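Local structure of glucose-6-phosphate 1-dehydrogenase (7E6I) at residues Ile181-Gly186 against Gln243-Gln248; Leu185-Val190 against Ile370-Asn375; Lys191-Met196 against Thr251-Glu256; Glu269-Leu274 against Arg432-Asp437. The protein oxidises D-glucose 6-phosphate with NADP(+) to 6-phospho-D-glucono-1,5-lactone, the rate-limiting first step of the oxidative pentose phosphate pathway, and so supplies NADPH. All blocks are in the same frame, centred on the assembly; numbering follows the deposited sequence.

Contact 1: residues Ile181-Gly186 against Gln243-Gln248; sequences IDHYLG and QNHLLQ. With BG6 (6-O-phosphono-beta-D-glucopyranose), chain B.
The CA atoms of Tyr184 and His245 come within 5.8 Å of each other where the 3-10 turn of 183-186 lies against helix 236-254, at a kink with a wider pi-type turn. There the backbone N of His245 bonds to Asn244 OD1, an atom that also sits over one face of the His245 ring. Tyr184 takes the other face in an offset stack, ring centroids 4.2 Å apart and planes only 7° from parallel, while His245 CB makes a CH-pi contact over the centre of the phenol. The edge of the imidazole is gripped at both nitrogens, which fixes its rotation. ND1 donates to Asp182 OD1 over 2.6 Å, with the oxygen close to the ring plane but the carboxylate turned 77° to it, so that the proton arrives from above the carboxylate. OD1 also accepts from the backbone N of Tyr184 at 3.2 Å, closing an Asx turn. This is the substrate site of the glucose-6-phosphate dehydrogenase family, in which His245 is, by similarity, the proton acceptor; its NE2 hydrogen-bonds O1 on the sugar carbon to be oxidised, at 2.8 Å. His183, oblique to His245, swings its ring to the phosphate, NE2 to O3P 2.7 Å. CG of Asp182, anti to the backbone N (chi1 -176°), sets the carboxylate against the helix backbone at Asn244 and His245, where a water donates to OD2 at 2.7 Å and weakly accepts from Gln248 NE2. The Gln248 amide oxygen, bonded to Lys270, also packs against the methyls of Leu185.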
# COMPACT_ATOMS: atom_id res chain seq x y z
N ILE A 181 0.86 -2.41 8.19
CA ILE A 181 0.07 -2.35 6.97
C ILE A 181 0.62 -1.28 6.04
O ILE A 181 0.82 -0.12 6.45
CB ILE A 181 -1.41 -2.09 7.29
CG1 ILE A 181 -2.09 -3.39 7.69
CG2 ILE A 181 -2.11 -1.43 6.08
CD1 ILE A 181 -3.60 -3.25 7.82
N ASP A 182 0.89 -1.68 4.80
CA ASP A 182 0.87 -0.83 3.61
C ASP A 182 -0.30 -1.35 2.78
O ASP A 182 -0.26 -2.49 2.30
CB ASP A 182 2.20 -0.92 2.87
CG ASP A 182 2.28 0.02 1.67
OD1 ASP A 182 1.32 0.08 0.87
OD2 ASP A 182 3.34 0.69 1.53
N HIS A 183 -1.36 -0.55 2.63
CA HIS A 183 -2.60 -1.13 2.10
C HIS A 183 -2.48 -1.54 0.64
O HIS A 183 -3.29 -2.36 0.18
CB HIS A 183 -3.79 -0.18 2.32
CG HIS A 183 -3.90 0.92 1.31
ND1 HIS A 183 -3.22 2.12 1.43
CD2 HIS A 183 -4.63 1.02 0.17
CE1 HIS A 183 -3.52 2.90 0.41
NE2 HIS A 183 -4.38 2.26 -0.37
N TYR A 184 -1.48 -1.04 -0.10
CA TYR A 184 -1.29 -1.53 -1.47
C TYR A 184 -1.07 -3.03 -1.52
O TYR A 184 -1.52 -3.70 -2.47
CB TYR A 184 -0.11 -0.81 -2.12
CG TYR A 184 -0.54 0.43 -2.87
CD1 TYR A 184 -1.39 1.37 -2.26
CD2 TYR A 184 -0.11 0.67 -4.17
CE1 TYR A 184 -1.80 2.51 -2.94
CE2 TYR A 184 -0.50 1.80 -4.85
CZ TYR A 184 -1.34 2.72 -4.24
OH TYR A 184 -1.73 3.85 -4.93
N LEU A 185 -0.40 -3.59 -0.51
CA LEU A 185 -0.15 -5.02 -0.41
C LEU A 185 -1.43 -5.83 -0.27
O LEU A 185 -1.36 -7.06 -0.32
CB LEU A 185 0.79 -5.29 0.77
CG LEU A 185 2.18 -4.68 0.65
CD1 LEU A 185 3.08 -5.15 1.78
CD2 LEU A 185 2.80 -5.03 -0.68
N GLY A 186 -2.59 -5.19 -0.12
CA GLY A 186 -3.84 -5.92 -0.11
C GLY A 186 -4.66 -5.80 -1.38
O GLY A 186 -5.75 -6.38 -1.47
N GLN A 243 7.90 6.39 -1.09
CA GLN A 243 8.68 5.67 -0.08
C GLN A 243 7.97 4.39 0.39
O GLN A 243 8.63 3.46 0.87
CB GLN A 243 8.95 6.60 1.11
CG GLN A 243 9.80 6.02 2.26
CD GLN A 243 8.99 5.19 3.25
OE1 GLN A 243 7.77 5.32 3.36
NE2 GLN A 243 9.68 4.30 3.97
N ASN A 244 6.64 4.32 0.29
CA ASN A 244 5.93 3.15 0.79
C ASN A 244 5.23 2.39 -0.34
O ASN A 244 5.79 1.40 -0.82
CB ASN A 244 4.91 3.56 1.87
CG ASN A 244 4.33 4.93 1.62
OD1 ASN A 244 3.37 5.09 0.87
ND2 ASN A 244 4.89 5.93 2.26
N HIS A 245 4.04 2.83 -0.77
CA HIS A 245 3.26 2.07 -1.75
C HIS A 245 4.08 1.71 -2.98
O HIS A 245 4.22 0.53 -3.33
CB HIS A 245 2.03 2.87 -2.18
CG HIS A 245 1.16 3.29 -1.05
ND1 HIS A 245 0.95 2.49 0.06
CD2 HIS A 245 0.46 4.42 -0.84
CE1 HIS A 245 0.14 3.12 0.89
NE2 HIS A 245 -0.17 4.29 0.38
N LEU A 246 4.62 2.72 -3.68
CA LEU A 246 5.30 2.45 -4.94
C LEU A 246 6.56 1.61 -4.72
O LEU A 246 6.87 0.72 -5.52
CB LEU A 246 5.62 3.76 -5.65
CG LEU A 246 4.40 4.60 -6.11
CD1 LEU A 246 4.76 5.51 -7.28
CD2 LEU A 246 3.21 3.70 -6.48
N LEU A 247 7.30 1.88 -3.64
CA LEU A 247 8.48 1.07 -3.36
C LEU A 247 8.10 -0.38 -3.11
O LEU A 247 8.79 -1.30 -3.56
CB LEU A 247 9.25 1.63 -2.17
CG LEU A 247 10.57 0.92 -1.87
CD1 LEU A 247 11.46 0.91 -3.13
CD2 LEU A 247 11.31 1.57 -0.70
N GLN A 248 6.99 -0.61 -2.42
CA GLN A 248 6.50 -1.97 -2.20
C GLN A 248 6.29 -2.70 -3.52
O GLN A 248 6.81 -3.80 -3.73
CB GLN A 248 5.20 -1.94 -1.40
CG GLN A 248 5.37 -1.76 0.10
CD GLN A 248 6.12 -2.92 0.75
OE1 GLN A 248 6.23 -4.00 0.17
NE2 GLN A 248 6.62 -2.70 1.95
C1 BG6 B . -2.39 7.28 0.90
C2 BG6 B . -1.87 8.68 0.56
O1 BG6 B . -1.46 6.49 1.52
O5 BG6 B . -2.77 6.59 -0.37
C3 BG6 B . -2.87 9.46 -0.21
O2 BG6 B . -1.51 9.40 1.75
C4 BG6 B . -3.23 8.77 -1.48
O3 BG6 B . -2.32 10.76 -0.57
C5 BG6 B . -3.74 7.35 -1.20
O4 BG6 B . -4.23 9.54 -2.16
C6 BG6 B . -3.96 6.54 -2.44
O6 BG6 B . -4.41 5.26 -2.04
P BG6 B . -5.45 4.45 -3.05
O1P BG6 B . -4.71 4.48 -4.37
O2P BG6 B . -6.76 5.21 -3.09
O3P BG6 B . -5.75 3.03 -2.59
O HOH W 1 5.61 0.40 3.00

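Contact 2: residues Leu185-Val190 against Ile370-Asn375. With BG6 (6-O-phosphono-beta-D-glucopyranose), chain B.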
# COMPACT_ATOMS: atom_id res chain seq x y z
N LEU A 185 -0.40 -3.59 -0.51
CA LEU A 185 -0.15 -5.02 -0.41
C LEU A 185 -1.43 -5.83 -0.27
O LEU A 185 -1.36 -7.06 -0.32
CB LEU A 185 0.79 -5.29 0.77
CG LEU A 185 2.18 -4.68 0.65
CD1 LEU A 185 3.08 -5.15 1.78
CD2 LEU A 185 2.80 -5.03 -0.68
N GLY A 186 -2.59 -5.19 -0.12
CA GLY A 186 -3.84 -5.92 -0.11
C GLY A 186 -4.66 -5.80 -1.38
O GLY A 186 -5.75 -6.38 -1.47
N LYS A 187 -4.16 -5.05 -2.37
CA LYS A 187 -4.86 -4.87 -3.63
C LYS A 187 -4.71 -6.10 -4.51
O LYS A 187 -3.64 -6.69 -4.60
CB LYS A 187 -4.32 -3.65 -4.37
CG LYS A 187 -4.61 -2.32 -3.69
CD LYS A 187 -4.12 -1.15 -4.54
CE LYS A 187 -4.25 0.16 -3.78
NZ LYS A 187 -5.59 0.82 -3.96
N GLU A 188 -5.81 -6.48 -5.16
CA GLU A 188 -5.86 -7.75 -5.88
C GLU A 188 -4.71 -7.87 -6.87
O GLU A 188 -3.98 -8.86 -6.87
CB GLU A 188 -7.21 -7.89 -6.59
CG GLU A 188 -7.29 -8.99 -7.63
CD GLU A 188 -7.30 -10.40 -7.04
OE1 GLU A 188 -7.52 -10.55 -5.82
OE2 GLU A 188 -7.07 -11.37 -7.81
N MET A 189 -4.50 -6.84 -7.69
CA MET A 189 -3.49 -6.95 -8.73
C MET A 189 -2.08 -6.90 -8.15
O MET A 189 -1.16 -7.53 -8.70
CB MET A 189 -3.68 -5.86 -9.79
CG MET A 189 -2.82 -6.05 -11.03
SD MET A 189 -3.32 -7.45 -12.07
CE MET A 189 -5.09 -7.29 -11.98
N VAL A 190 -1.87 -6.19 -7.04
CA VAL A 190 -0.56 -6.27 -6.41
C VAL A 190 -0.30 -7.70 -5.93
O VAL A 190 0.82 -8.21 -6.08
CB VAL A 190 -0.45 -5.24 -5.26
CG1 VAL A 190 0.91 -5.36 -4.57
CG2 VAL A 190 -0.64 -3.84 -5.81
N ILE A 370 0.85 -3.48 -16.56
CA ILE A 370 -0.01 -4.06 -15.53
C ILE A 370 -0.74 -2.90 -14.86
O ILE A 370 -0.12 -2.09 -14.16
CB ILE A 370 0.80 -4.86 -14.50
CG1 ILE A 370 1.64 -5.92 -15.21
CG2 ILE A 370 -0.11 -5.50 -13.45
CD1 ILE A 370 2.76 -6.43 -14.37
N ARG A 371 -2.05 -2.78 -15.10
CA ARG A 371 -2.84 -1.75 -14.43
C ARG A 371 -3.32 -2.27 -13.08
O ARG A 371 -4.07 -3.24 -13.02
CB ARG A 371 -4.04 -1.28 -15.24
CG ARG A 371 -4.53 0.10 -14.75
CD ARG A 371 -5.46 0.79 -15.70
NE ARG A 371 -4.80 1.88 -16.39
CZ ARG A 371 -5.23 2.36 -17.55
NH1 ARG A 371 -6.31 1.84 -18.11
NH2 ARG A 371 -4.58 3.36 -18.17
N ILE A 372 -2.90 -1.60 -12.01
CA ILE A 372 -3.38 -1.98 -10.69
C ILE A 372 -4.74 -1.38 -10.43
O ILE A 372 -5.62 -2.04 -9.85
CB ILE A 372 -2.34 -1.57 -9.64
CG1 ILE A 372 -1.13 -2.49 -9.75
CG2 ILE A 372 -2.97 -1.56 -8.24
CD1 ILE A 372 0.14 -1.76 -9.71
N GLN A 373 -4.95 -0.14 -10.86
CA GLN A 373 -6.22 0.54 -10.67
C GLN A 373 -6.25 1.72 -11.62
O GLN A 373 -5.20 2.30 -11.91
CB GLN A 373 -6.38 1.00 -9.21
CG GLN A 373 -5.49 2.16 -8.80
CD GLN A 373 -5.52 2.38 -7.29
OE1 GLN A 373 -5.66 1.44 -6.52
NE2 GLN A 373 -5.40 3.64 -6.87
N PRO A 374 -7.44 2.11 -12.12
CA PRO A 374 -8.76 1.54 -11.83
C PRO A 374 -9.09 0.16 -12.41
O PRO A 374 -9.56 -0.68 -11.65
CB PRO A 374 -9.72 2.57 -12.42
CG PRO A 374 -8.90 3.52 -13.20
CD PRO A 374 -7.54 3.48 -12.66
N ASN A 375 -8.92 -0.09 -13.70
CA ASN A 375 -9.52 -1.30 -14.27
C ASN A 375 -8.45 -2.38 -14.39
O ASN A 375 -7.88 -2.59 -15.45
CB ASN A 375 -10.16 -1.01 -15.62
CG ASN A 375 -10.98 0.26 -15.62
OD1 ASN A 375 -12.02 0.33 -14.96
ND2 ASN A 375 -10.51 1.28 -16.35
C1 BG6 B . -2.39 7.28 0.90
C2 BG6 B . -1.87 8.68 0.56
O1 BG6 B . -1.46 6.49 1.52
O5 BG6 B . -2.77 6.59 -0.37
C3 BG6 B . -2.87 9.46 -0.21
O2 BG6 B . -1.51 9.40 1.75
C4 BG6 B . -3.23 8.77 -1.48
O3 BG6 B . -2.32 10.76 -0.57
C5 BG6 B . -3.74 7.35 -1.20
O4 BG6 B . -4.23 9.54 -2.16
C6 BG6 B . -3.96 6.54 -2.44
O6 BG6 B . -4.41 5.26 -2.04
P BG6 B . -5.45 4.45 -3.05
O1P BG6 B . -4.71 4.48 -4.37
O2P BG6 B . -6.76 5.21 -3.09
O3P BG6 B . -5.75 3.03 -2.59
O HOH W 2 -5.84 -4.09 -7.73
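Lys187 and Gln373 converge on the substrate phosphate from two secondary-structure elements, their side chains running obliquely to each other. The lysine chain is extended until its last torsion, which bends (chi4 -88°) and turns NZ between two oxygens: Gln373 OE1 at 2.6 Å, approached in the carbonyl plane on a lone pair, and O3P of the ligand, also at 2.6 Å. The other end of the Gln373 amide serves the same group, NE2 donating to O1P at 2.7 Å. One amide therefore both orients the ammonium and binds the phosphate, and its two polar atoms fix which way round it sits. Beneath this polar end the contact turns apolar. Lys187 CD crosses Ile372 at about a right angle, touching CG2 at 3.9 Å, and CG2 of Val190 comes obliquely against the same methyl. In Met189, CG anti to the backbone N (chi1 -170°) lays that carbon on Ile370 CG2 at 3.7 Å and near Arg371 O; the chain then bends twice beyond it. A water spans the backbones, accepting from Met189 N at 3.1 Å and donating to Ile372 O at 3.0 Å. Strand 367-373 carries a classic beta bulge here, with two residues, Ile372 and Gln373, set opposite the single Val346 of strand 345-352. The whole forms part of the phosphate end of the glucose 6-phosphate pocket, built where the N-cap residue of helix 188-191 meets the end of strand 367-373.

Contact 3: residues Lys191-Met196 against Thr251-Glu256; sequences KNLLLM and TLLTME
Leu193 and Leu194 pack against Leu252, Leu253 and Met255 in an apolar helix-to-helix contact, made where the short helix 193-198 meets the C-terminal end of the long helix 236-254. No hydrogen bond joins the two segments, and the backbones are nearest at Leu194 and Leu252, whose CA atoms are 6.6 Å apart. Leu193 works with one methyl: CD1 touches two neighbours, 4.2 Å from Leu252 CB and 4.3 Å from Leu253 CD2, its side chain crossing that of Leu252 at about a right angle. Leu194 continues the packing toward Met255. Its CD2 sits 3.5 Å from the carbonyl oxygen of Leu252 and 3.9 Å from Met255 SD, while CG meets Leu252 CD2. Met255 has already left the helix, and CG set between its backbone N and carbonyl carbon (chi1 66°) starts the chain toward the leucine; a bend at the last torsion (chi3 -107°) then brings CE to 4.1 Å from Leu194 CD1. The branched tip and the thioether so lie across each other. The helix end is also gripped by hydrogen bonds: Arg197, one residue beyond 191-196, donates through different nitrogens to the backbone oxygens of Leu252 and Met255, acceptors at the place where a helix runs out of its own amide partners. Leu193 and Leu253 also both reach Ile348 of strand 345-352, while Met255 touches Glu269 on helix 263-276. The arrangement is that of hydrophobic packing in the alpha+beta C-terminal domain, with helix ends seated on the large mixed sheet.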
# COMPACT_ATOMS: atom_id res chain seq x y z
N LYS A 191 -1.33 -8.37 -5.39
CA LYS A 191 -1.15 -9.74 -4.89
C LYS A 191 -0.90 -10.75 -6.00
O LYS A 191 -0.32 -11.81 -5.73
CB LYS A 191 -2.36 -10.17 -4.06
CG LYS A 191 -2.50 -9.43 -2.74
CD LYS A 191 -3.53 -10.08 -1.81
CE LYS A 191 -4.96 -9.91 -2.32
NZ LYS A 191 -5.89 -10.88 -1.67
N ASN A 192 -1.29 -10.47 -7.24
CA ASN A 192 -1.00 -11.38 -8.34
C ASN A 192 0.43 -11.31 -8.86
O ASN A 192 0.81 -12.17 -9.66
CB ASN A 192 -1.94 -11.11 -9.51
CG ASN A 192 -3.41 -11.26 -9.15
OD1 ASN A 192 -3.78 -12.09 -8.32
ND2 ASN A 192 -4.26 -10.46 -9.79
N LEU A 193 1.22 -10.29 -8.48
CA LEU A 193 2.46 -10.02 -9.21
C LEU A 193 3.44 -11.18 -9.13
O LEU A 193 4.08 -11.53 -10.13
CB LEU A 193 3.11 -8.73 -8.71
CG LEU A 193 2.41 -7.41 -9.04
CD1 LEU A 193 3.13 -6.23 -8.40
CD2 LEU A 193 2.27 -7.21 -10.54
N LEU A 194 3.61 -11.77 -7.95
CA LEU A 194 4.65 -12.78 -7.80
C LEU A 194 4.36 -14.02 -8.65
O LEU A 194 5.25 -14.55 -9.33
CB LEU A 194 4.80 -13.16 -6.33
CG LEU A 194 5.50 -12.10 -5.49
CD1 LEU A 194 5.73 -12.62 -4.08
CD2 LEU A 194 6.82 -11.71 -6.13
N LEU A 195 3.12 -14.49 -8.61
CA LEU A 195 2.80 -15.70 -9.35
C LEU A 195 2.78 -15.43 -10.84
O LEU A 195 3.18 -16.29 -11.64
CB LEU A 195 1.45 -16.24 -8.87
CG LEU A 195 1.02 -17.65 -9.26
CD1 LEU A 195 2.22 -18.61 -9.42
CD2 LEU A 195 0.03 -18.12 -8.19
N MET A 196 2.33 -14.23 -11.23
CA MET A 196 2.36 -13.82 -12.62
C MET A 196 3.75 -13.92 -13.21
O MET A 196 3.93 -14.46 -14.31
CB MET A 196 1.84 -12.40 -12.75
CG MET A 196 1.37 -12.01 -14.13
SD MET A 196 1.41 -10.21 -14.30
CE MET A 196 3.05 -9.86 -13.68
N THR A 251 9.48 -3.52 -5.29
CA THR A 251 10.13 -4.62 -4.59
C THR A 251 9.56 -5.97 -5.04
O THR A 251 10.31 -6.92 -5.31
CB THR A 251 9.93 -4.33 -3.10
OG1 THR A 251 11.18 -3.95 -2.52
CG2 THR A 251 9.37 -5.42 -2.37
N LEU A 252 8.24 -6.06 -5.21
CA LEU A 252 7.63 -7.28 -5.72
C LEU A 252 8.05 -7.56 -7.16
O LEU A 252 8.08 -8.73 -7.57
CB LEU A 252 6.12 -7.17 -5.62
CG LEU A 252 5.64 -7.06 -4.17
CD1 LEU A 252 4.17 -6.63 -4.11
CD2 LEU A 252 5.85 -8.41 -3.47
N LEU A 253 8.36 -6.53 -7.96
CA LEU A 253 8.75 -6.72 -9.35
C LEU A 253 10.22 -7.08 -9.52
O LEU A 253 10.59 -7.62 -10.57
CB LEU A 253 8.49 -5.45 -10.16
CG LEU A 253 7.05 -5.00 -10.32
CD1 LEU A 253 7.01 -3.53 -10.79
CD2 LEU A 253 6.28 -5.91 -11.27
N THR A 254 11.06 -6.78 -8.53
CA THR A 254 12.50 -6.97 -8.69
C THR A 254 13.10 -8.04 -7.79
O THR A 254 14.23 -8.46 -8.04
CB THR A 254 13.25 -5.64 -8.44
OG1 THR A 254 12.93 -5.16 -7.13
CG2 THR A 254 12.87 -4.57 -9.46
N MET A 255 12.38 -8.49 -6.75
CA MET A 255 12.99 -9.47 -5.85
C MET A 255 13.25 -10.78 -6.57
O MET A 255 12.68 -11.06 -7.63
CB MET A 255 12.10 -9.76 -4.65
CG MET A 255 10.79 -10.46 -5.01
SD MET A 255 9.58 -10.44 -3.68
CE MET A 255 9.68 -12.18 -3.19
N GLU A 256 14.11 -11.60 -5.97
CA GLU A 256 14.27 -12.98 -6.41
C GLU A 256 13.16 -13.85 -5.83
O GLU A 256 12.37 -13.43 -4.98
CB GLU A 256 15.62 -13.55 -5.99
CG GLU A 256 16.83 -12.75 -6.47
CD GLU A 256 17.01 -12.78 -7.98
OE1 GLU A 256 16.82 -13.87 -8.60
OE2 GLU A 256 17.35 -11.73 -8.56

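Contact 4: residues Glu269-Leu274 against Arg432-Asp437; sequences EKVKVL and RDDELD
Lys270 and Glu435 form the salt bridge between the two helices, NZ to OE2 at 3.1 Å, with the ammonium on the syn side of the carboxylate and 20° out of its plane. Neither group depends on the other alone. NZ also donates to Gln248 OE1, and OE2 accepts from Gln248 NE2, so one amide serves both charges; a water donates to OE1 at 2.9 Å. OE1 has a further task: it takes the backbone N-H of Arg432 at 2.9 Å, the bond from N-cap to third helical residue seen in one half of a capping box. CG anti to the backbone N (chi1 -170°) with an extended chain beyond lets the Glu435 carboxylate reach Arg432 N with one oxygen and Lys270 NZ with the other. The side chain of Arg432 turns to Asp434 and holds it side-on, NE to OD1 at 2.8 Å and NH2 to OD2 at 2.9 Å, the latter on a syn lone pair. Arg432 also reaches Glu264 and Asp268 on the other helix, through NH1 and NH2. These buried or partly buried charges would be expected to stabilise one another. Val271 lays CG2 on the Arg432-Asp434 pair, 3.3 Å from Asp434 OD1, and also meets Glu435 CB at 4.0 Å. Leu274 CD1 lies a turn further on, against Glu435 CG. Helices 263-276 and 433-451 run nearly parallel here, their short segments inclined by 21° with axes 9.3 Å apart, and helix 236-254 flanks them through Gln248 and Thr251.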
# COMPACT_ATOMS: atom_id res chain seq x y z
N GLU A 269 13.21 -11.91 0.70
CA GLU A 269 13.62 -11.52 -0.64
C GLU A 269 13.34 -10.04 -0.89
O GLU A 269 14.11 -9.38 -1.61
CB GLU A 269 12.92 -12.38 -1.68
CG GLU A 269 13.29 -13.87 -1.62
CD GLU A 269 14.79 -14.13 -1.69
OE1 GLU A 269 15.52 -13.39 -2.39
OE2 GLU A 269 15.26 -15.10 -1.06
N LYS A 270 12.27 -9.49 -0.30
CA LYS A 270 12.03 -8.06 -0.41
C LYS A 270 13.16 -7.27 0.25
O LYS A 270 13.74 -6.36 -0.36
CB LYS A 270 10.67 -7.72 0.18
CG LYS A 270 9.52 -8.29 -0.61
CD LYS A 270 8.22 -8.22 0.17
CE LYS A 270 7.57 -6.88 0.01
NZ LYS A 270 6.41 -6.62 0.92
N VAL A 271 13.52 -7.63 1.49
CA VAL A 271 14.64 -6.99 2.17
C VAL A 271 15.90 -7.13 1.34
O VAL A 271 16.67 -6.17 1.17
CB VAL A 271 14.82 -7.57 3.58
CG1 VAL A 271 16.06 -6.98 4.24
CG2 VAL A 271 13.57 -7.30 4.44
N LYS A 272 16.13 -8.32 0.78
CA LYS A 272 17.35 -8.58 0.02
C LYS A 272 17.47 -7.64 -1.18
O LYS A 272 18.56 -7.12 -1.45
CB LYS A 272 17.40 -10.03 -0.45
CG LYS A 272 18.72 -10.35 -1.16
CD LYS A 272 18.97 -11.82 -1.28
CE LYS A 272 19.65 -12.15 -2.60
NZ LYS A 272 20.20 -13.54 -2.61
N VAL A 273 16.40 -7.46 -1.95
CA VAL A 273 16.56 -6.60 -3.12
C VAL A 273 16.67 -5.14 -2.69
O VAL A 273 17.43 -4.36 -3.29
CB VAL A 273 15.42 -6.84 -4.15
CG1 VAL A 273 14.06 -6.28 -3.66
CG2 VAL A 273 15.79 -6.23 -5.48
N LEU A 274 15.97 -4.75 -1.62
CA LEU A 274 16.12 -3.40 -1.08
C LEU A 274 17.58 -3.08 -0.79
O LEU A 274 18.08 -2.01 -1.13
CB LEU A 274 15.27 -3.24 0.18
CG LEU A 274 13.79 -2.98 -0.07
CD1 LEU A 274 12.98 -3.03 1.23
CD2 LEU A 274 13.59 -1.66 -0.80
N ARG A 432 7.99 -5.69 7.35
CA ARG A 432 8.86 -6.13 8.43
C ARG A 432 9.79 -4.99 8.86
O ARG A 432 10.00 -4.02 8.13
CB ARG A 432 9.67 -7.35 7.99
CG ARG A 432 10.12 -8.23 9.14
CD ARG A 432 10.61 -9.57 8.62
NE ARG A 432 11.90 -9.47 7.95
CZ ARG A 432 12.40 -10.44 7.19
NH1 ARG A 432 11.70 -11.56 7.01
NH2 ARG A 432 13.58 -10.30 6.61
N ASP A 433 10.35 -5.14 10.06
CA ASP A 433 11.13 -4.04 10.64
C ASP A 433 12.40 -3.75 9.83
O ASP A 433 12.75 -2.58 9.64
CB ASP A 433 11.46 -4.34 12.10
CG ASP A 433 12.27 -5.62 12.28
OD1 ASP A 433 11.96 -6.62 11.60
OD2 ASP A 433 13.22 -5.62 13.10
N ASP A 434 13.10 -4.78 9.34
CA ASP A 434 14.28 -4.50 8.51
C ASP A 434 13.88 -3.91 7.16
O ASP A 434 14.59 -3.04 6.63
CB ASP A 434 15.15 -5.76 8.32
CG ASP A 434 14.37 -6.98 7.80
OD1 ASP A 434 13.12 -6.96 7.73
OD2 ASP A 434 15.03 -8.00 7.48
N GLU A 435 12.75 -4.36 6.62
CA GLU A 435 12.19 -3.75 5.41
C GLU A 435 11.97 -2.26 5.60
O GLU A 435 12.33 -1.44 4.75
CB GLU A 435 10.88 -4.47 5.10
CG GLU A 435 10.25 -4.17 3.77
CD GLU A 435 8.96 -4.97 3.56
OE1 GLU A 435 8.57 -5.75 4.47
OE2 GLU A 435 8.32 -4.81 2.49
N LEU A 436 11.36 -1.88 6.72
CA LEU A 436 11.18 -0.47 7.05
C LEU A 436 12.52 0.24 7.15
O LEU A 436 12.72 1.32 6.57
CB LEU A 436 10.42 -0.37 8.38
CG LEU A 436 9.44 0.75 8.67
CD1 LEU A 436 8.82 1.29 7.40
CD2 LEU A 436 8.39 0.21 9.62
N ASP A 437 13.45 -0.36 7.88
CA ASP A 437 14.73 0.30 8.12
C ASP A 437 15.45 0.58 6.81
O ASP A 437 15.92 1.70 6.57
CB ASP A 437 15.59 -0.55 9.04
CG ASP A 437 16.92 0.10 9.34
OD1 ASP A 437 16.94 1.21 9.90
OD2 ASP A 437 17.95 -0.51 9.00
O HOH W 3 6.58 -7.47 3.30

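The four contacts spread outward from the substrate. Contacts 1 and 2 both touch glucose 6-phosphate, share Leu185 and Gly186, and have centres 11 Å apart; the first deals with the sugar's O1 and the phosphate, the second with the phosphate alone. Helix 236-254 carries contact 1 on to contact 3, whose Leu193 side chain lies about 14 Å from the ligand and whose Leu252 CD1 is 3.5 Å from Val190 CG1 of contact 2. Contact 4 joins contact 1 through the two Gln248 hydrogen bonds, OE1 to Lys270 NZ at 2.7 Å and NE2 to Glu435 OE2 at 2.8 Å. Through Gln248 and a water it holds only weakly, the polar contacts extend to Asp182, the partner of His245.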